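Local coordinates for protein 2-methyl-aconitate isomerase (Shewanella oneidensis, PDB 5K87) that catalyses the cis-trans isomerisation of 2-methyl-aconitate in the 2-methylcitrate cycle, by which propionate is degraded, at residues W105-A118 against I141-V154. The protein carries 1 engineered substitution. Numbering follows the deposited sequence. Where two conformers were deposited one is given.
Sequences WSGNCGNLTAAVGA and IWQANIGKTIIAHV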
loop_
_atom_site.group_PDB
_atom_site.type_symbol
_atom_site.label_atom_id
_atom_site.label_comp_id
_atom_site.label_asym_id
_atom_site.label_seq_id
_atom_site.Cartn_x
_atom_site.Cartn_y
_atom_site.Cartn_z
ATOM N N TRP A 105 17.082 9.406 -8.531
ATOM C CA TRP A 105 18.066 9.733 -7.505
ATOM C C TRP A 105 18.336 11.237 -7.415
ATOM O O TRP A 105 19.348 11.653 -6.845
ATOM C CB TRP A 105 19.386 8.994 -7.780
ATOM C CG TRP A 105 19.227 7.512 -7.858
ATOM C CD1 TRP A 105 19.042 6.764 -8.992
ATOM C CD2 TRP A 105 19.213 6.587 -6.759
ATOM N NE1 TRP A 105 18.920 5.438 -8.662
ATOM C CE2 TRP A 105 19.023 5.301 -7.302
ATOM C CE3 TRP A 105 19.358 6.720 -5.373
ATOM C CZ2 TRP A 105 18.964 4.159 -6.509
ATOM C CZ3 TRP A 105 19.294 5.584 -4.584
ATOM C CH2 TRP A 105 19.099 4.319 -5.153
ATOM N N SER A 106 17.444 12.057 -7.959
ATOM C CA SER A 106 17.683 13.498 -8.023
ATOM C C SER A 106 17.318 14.277 -6.758
ATOM O O SER A 106 17.616 15.469 -6.667
ATOM C CB SER A 106 16.961 14.110 -9.232
ATOM O OG SER A 106 15.558 14.133 -9.054
ATOM N N GLY A 107 16.680 13.633 -5.789
ATOM C CA GLY A 107 16.214 14.357 -4.622
ATOM C C GLY A 107 16.408 13.644 -3.303
ATOM O O GLY A 107 16.750 12.456 -3.245
ATOM N N ASN A 108 16.170 14.383 -2.231
ATOM C CA ASN A 108 16.142 13.844 -0.881
ATOM C C ASN A 108 14.727 13.366 -0.547
ATOM O O ASN A 108 13.770 13.653 -1.276
ATOM C CB ASN A 108 16.587 14.965 0.074
ATOM C CG ASN A 108 16.656 14.539 1.521
ATOM O OD1 ASN A 108 16.896 13.375 1.839
ATOM N ND2 ASN A 108 16.474 15.503 2.415
ATOM N N CYS A 109 14.616 12.609 0.538
ATOM C CA CYS A 109 13.332 12.362 1.174
ATOM C C CYS A 109 13.415 12.879 2.598
ATOM O O CYS A 109 14.190 12.376 3.412
ATOM C CB CYS A 109 12.968 10.881 1.186
ATOM S SG CYS A 109 11.376 10.630 2.012
ATOM N N GLY A 110 12.626 13.898 2.905
ATOM C CA GLY A 110 12.670 14.519 4.213
ATOM C C GLY A 110 12.035 13.685 5.301
ATOM O O GLY A 110 12.547 13.636 6.420
ATOM N N ASN A 111 10.918 13.037 4.995
ATOM C CA ASN A 111 10.243 12.217 5.991
ATOM C C ASN A 111 11.099 11.062 6.474
ATOM O O ASN A 111 11.055 10.701 7.651
ATOM C CB ASN A 111 8.904 11.713 5.478
ATOM C CG ASN A 111 7.800 12.712 5.713
ATOM O OD1 ASN A 111 7.485 13.038 6.860
ATOM N ND2 ASN A 111 7.211 13.225 4.638
ATOM N N LEU A 112 11.876 10.466 5.578
ATOM C CA LEU A 112 12.682 9.322 5.969
ATOM C C LEU A 112 13.958 9.713 6.715
ATOM O O LEU A 112 14.651 8.838 7.233
ATOM C CB LEU A 112 13.009 8.443 4.766
ATOM C CG LEU A 112 11.819 7.674 4.177
ATOM C CD1 LEU A 112 12.316 6.724 3.098
ATOM C CD2 LEU A 112 11.027 6.912 5.243
ATOM N N THR A 113 14.261 11.007 6.820
ATOM C CA THR A 113 15.487 11.434 7.485
ATOM C C THR A 113 15.598 10.947 8.944
ATOM O O THR A 113 16.661 10.522 9.383
ATOM C CB THR A 113 15.662 12.962 7.369
ATOM O OG1 THR A 113 15.980 13.295 6.008
ATOM C CG2 THR A 113 16.774 13.444 8.267
ATOM N N ALA A 114 14.504 10.999 9.698
ATOM C CA ALA A 114 14.531 10.477 11.069
ATOM C C ALA A 114 14.864 8.979 11.095
ATOM O O ALA A 114 15.590 8.498 11.967
ATOM C CB ALA A 114 13.196 10.725 11.758
ATOM N N ALA A 115 14.305 8.237 10.140
ATOM C CA ALA A 115 14.588 6.814 10.025
ATOM C C ALA A 115 16.032 6.562 9.603
ATOM O O ALA A 115 16.634 5.578 10.040
ATOM C CB ALA A 115 13.606 6.144 9.078
ATOM N N VAL A 116 16.601 7.439 8.780
ATOM C CA VAL A 116 18.009 7.341 8.422
ATOM C C VAL A 116 18.888 7.415 9.666
ATOM O O VAL A 116 19.806 6.617 9.840
ATOM C CB VAL A 116 18.396 8.452 7.420
ATOM C CG1 VAL A 116 19.904 8.590 7.311
ATOM C CG2 VAL A 116 17.763 8.173 6.063
ATOM N N GLY A 117 18.595 8.374 10.541
ATOM C CA GLY A 117 19.370 8.522 11.761
ATOM C C GLY A 117 19.298 7.279 12.623
ATOM O O GLY A 117 20.319 6.780 13.094
ATOM N N ALA A 118 18.083 6.784 12.828
ATOM C CA ALA A 118 17.875 5.576 13.617
ATOM C C ALA A 118 18.564 4.361 13.001
ATOM O O ALA A 118 19.212 3.578 13.708
ATOM C CB ALA A 118 16.398 5.310 13.795
ATOM N N ILE A 141 24.176 13.689 8.921
ATOM C CA ILE A 141 23.897 12.955 7.693
ATOM C C ILE A 141 24.379 13.740 6.487
ATOM O O ILE A 141 24.058 14.919 6.343
ATOM C CB ILE A 141 22.382 12.699 7.543
ATOM C CG1 ILE A 141 21.842 11.906 8.738
ATOM C CG2 ILE A 141 22.103 11.958 6.256
ATOM C CD1 ILE A 141 20.342 11.979 8.894
ATOM N N TRP A 142 25.149 13.093 5.625
ATOM C CA TRP A 142 25.480 13.654 4.325
ATOM C C TRP A 142 24.441 13.151 3.337
ATOM O O TRP A 142 24.381 11.957 3.021
ATOM C CB TRP A 142 26.884 13.240 3.890
ATOM C CG TRP A 142 27.257 13.736 2.523
ATOM C CD1 TRP A 142 27.508 12.976 1.412
ATOM C CD2 TRP A 142 27.424 15.101 2.123
ATOM N NE1 TRP A 142 27.825 13.789 0.349
ATOM C CE2 TRP A 142 27.774 15.091 0.756
ATOM C CE3 TRP A 142 27.309 16.327 2.788
ATOM C CZ2 TRP A 142 28.020 16.270 0.045
ATOM C CZ3 TRP A 142 27.546 17.498 2.071
ATOM C CH2 TRP A 142 27.901 17.454 0.717
ATOM N N GLN A 143 23.595 14.068 2.889
ATOM C CA GLN A 143 22.572 13.763 1.904
ATOM C C GLN A 143 23.273 13.739 0.555
ATOM O O GLN A 143 23.614 14.787 0.007
ATOM C CB GLN A 143 21.451 14.803 1.952
ATOM C CG GLN A 143 20.070 14.209 1.691
ATOM C CD GLN A 143 20.029 13.446 0.386
ATOM O OE1 GLN A 143 20.606 13.874 -0.612
ATOM N NE2 GLN A 143 19.374 12.291 0.390
ATOM N N ALA A 144 23.518 12.540 0.043
ATOM C CA ALA A 144 24.359 12.372 -1.125
ATOM C C ALA A 144 23.647 12.590 -2.454
ATOM O O ALA A 144 24.312 12.741 -3.481
ATOM C CB ALA A 144 25.037 11.003 -1.091
ATOM N N ASN A 145 22.318 12.612 -2.458
ATOM C CA ASN A 145 21.594 12.977 -3.678
ATOM C C ASN A 145 21.810 14.441 -4.033
ATOM O O ASN A 145 21.965 14.781 -5.207
ATOM C CB ASN A 145 20.083 12.762 -3.530
ATOM C CG ASN A 145 19.706 11.325 -3.213
ATOM O OD1 ASN A 145 19.652 10.933 -2.040
ATOM N ND2 ASN A 145 19.411 10.539 -4.247
ATOM N N ILE A 146 21.769 15.301 -3.020
ATOM C CA ILE A 146 21.749 16.748 -3.228
ATOM C C ILE A 146 22.964 17.473 -2.634
ATOM O O ILE A 146 23.118 18.686 -2.824
ATOM C CB ILE A 146 20.446 17.377 -2.681
ATOM C CG1 ILE A 146 20.379 17.261 -1.160
ATOM C CG2 ILE A 146 19.229 16.726 -3.329
ATOM C CD1 ILE A 146 19.178 17.962 -0.537
ATOM N N GLY A 147 23.834 16.749 -1.942
ATOM C CA GLY A 147 25.049 17.343 -1.404
ATOM C C GLY A 147 24.786 18.347 -0.293
ATOM O O GLY A 147 25.278 19.485 -0.342
ATOM N N LYS A 148 24.016 17.936 0.713
ATOM C CA LYS A 148 23.639 18.805 1.827
ATOM C C LYS A 148 23.771 18.072 3.155
ATOM O O LYS A 148 23.658 16.843 3.203
ATOM C CB LYS A 148 22.189 19.274 1.673
ATOM C CG LYS A 148 21.943 20.251 0.539
ATOM C CD LYS A 148 22.618 21.586 0.811
ATOM C CE LYS A 148 22.259 22.624 -0.242
ATOM N NZ LYS A 148 23.019 23.886 -0.025
ATOM N N THR A 149 23.997 18.821 4.230
ATOM C CA THR A 149 24.042 18.266 5.574
ATOM C C THR A 149 22.659 18.293 6.210
ATOM O O THR A 149 21.949 19.308 6.147
ATOM C CB THR A 149 24.969 19.096 6.470
ATOM O OG1 THR A 149 26.295 19.079 5.926
ATOM C CG2 THR A 149 24.985 18.553 7.903
ATOM N N ILE A 150 22.268 17.173 6.815
ATOM C CA ILE A 150 21.040 17.124 7.601
ATOM C C ILE A 150 21.374 16.483 8.940
ATOM O O ILE A 150 22.150 15.537 8.992
ATOM C CB ILE A 150 19.947 16.329 6.892
ATOM C CG1 ILE A 150 19.648 16.940 5.527
ATOM C CG2 ILE A 150 18.710 16.276 7.754
ATOM C CD1 ILE A 150 18.832 16.048 4.657
ATOM N N ILE A 151 20.838 17.026 10.025
ATOM C CA ILE A 151 21.103 16.507 11.360
ATOM C C ILE A 151 19.855 15.815 11.899
ATOM O O ILE A 151 18.745 16.338 11.764
ATOM C CB ILE A 151 21.473 17.651 12.319
ATOM C CG1 ILE A 151 22.619 18.498 11.751
ATOM C CG2 ILE A 151 21.800 17.113 13.693
ATOM C CD1 ILE A 151 23.917 17.750 11.561
ATOM N N ALA A 152 20.025 14.638 12.499
ATOM C CA ALA A 152 18.919 13.983 13.189
ATOM C C ALA A 152 19.296 13.757 14.644
ATOM O O ALA A 152 20.314 13.129 14.926
ATOM C CB ALA A 152 18.578 12.665 12.527
ATOM N N HIS A 153 18.495 14.285 15.562
ATOM C CA HIS A 153 18.737 14.110 16.990
ATOM C C HIS A 153 17.934 12.911 17.456
ATOM O O HIS A 153 16.742 13.017 17.728
ATOM C CB HIS A 153 18.353 15.370 17.768
ATOM C CG HIS A 153 19.080 16.596 17.318
ATOM N ND1 HIS A 153 20.386 16.859 17.669
ATOM C CD2 HIS A 153 18.683 17.627 16.538
ATOM C CE1 HIS A 153 20.760 18.007 17.130
ATOM N NE2 HIS A 153 19.748 18.491 16.436
ATOM N N VAL A 154 18.596 11.763 17.526
ATOM C CA VAL A 154 17.904 10.511 17.803
ATOM C C VAL A 154 18.039 10.137 19.273
ATOM O O VAL A 154 19.152 10.045 19.781
ATOM C CB VAL A 154 18.454 9.375 16.930
ATOM C CG1 VAL A 154 17.685 8.083 17.179
ATOM C CG2 VAL A 154 18.414 9.773 15.451
HETATM O O HOH W 1 21.956 12.555 -7.713
#
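The amide of Asn-145 lies almost in the plane of the Trp-105 indole, the two planes 9° apart, with ND2 at the ring edge, yet ND2 donates its hydrogen bond to the backbone carbonyl of Trp-105, not to the ring. The bond from Asn-145 ND2 to Trp-105 O measures 2.8 Å and is nearly straight at 172°, although the donor stands above the carbonyl plane. A water also donates to Trp-105 O. The indole NE1 is held elsewhere, by Asp-46.

Gln-143 helps to fix the rotation of the Asn-145 amide: its NE2 donates to Asn-145 OD1 at 2.8 Å, while its OE1 accepts Ile-146 N nearly head-on. OD1 has a second donor in Phe-93 N. Gln-143 CG lies over a face of the Asn-108 amide, 3.4 Å from Asn-108 CG, and the bend at chi2 turns the Gln-143 amide toward Asn-145. A leucine in place of Gln-143 would probably leave Ile-146 N without its side-chain acceptor and the Asn-145 amide less firmly oriented.

Strands 135-143 and 148-157 form an antiparallel hairpin, and Gly-147 and Lys-148 both face Gln-143, the pairing of a G1 beta bulge. Helix 113-122 packs on one face of this hairpin, the axes of 113-118 and 148-154 coming within 7.9 Å; the loop before it carries Cys-109, the probable proton donor/acceptor, and the substrate-binding Asn-111; backbone N atoms of Gly-110 and Asn-111 bind a malonate ion.

In one of its two conformers Thr-113 CG2, anti to the backbone N with OG1 beside it (chi1 -71°), approaches Ile-150 CG2 to 3.5 Å. Ile-141 CD1 touches both that methyl and Val-116 CG1, 3.8 Å from the latter. Gly-117 passes so close to Ala-152 and Val-154 that a CB there would clash with both.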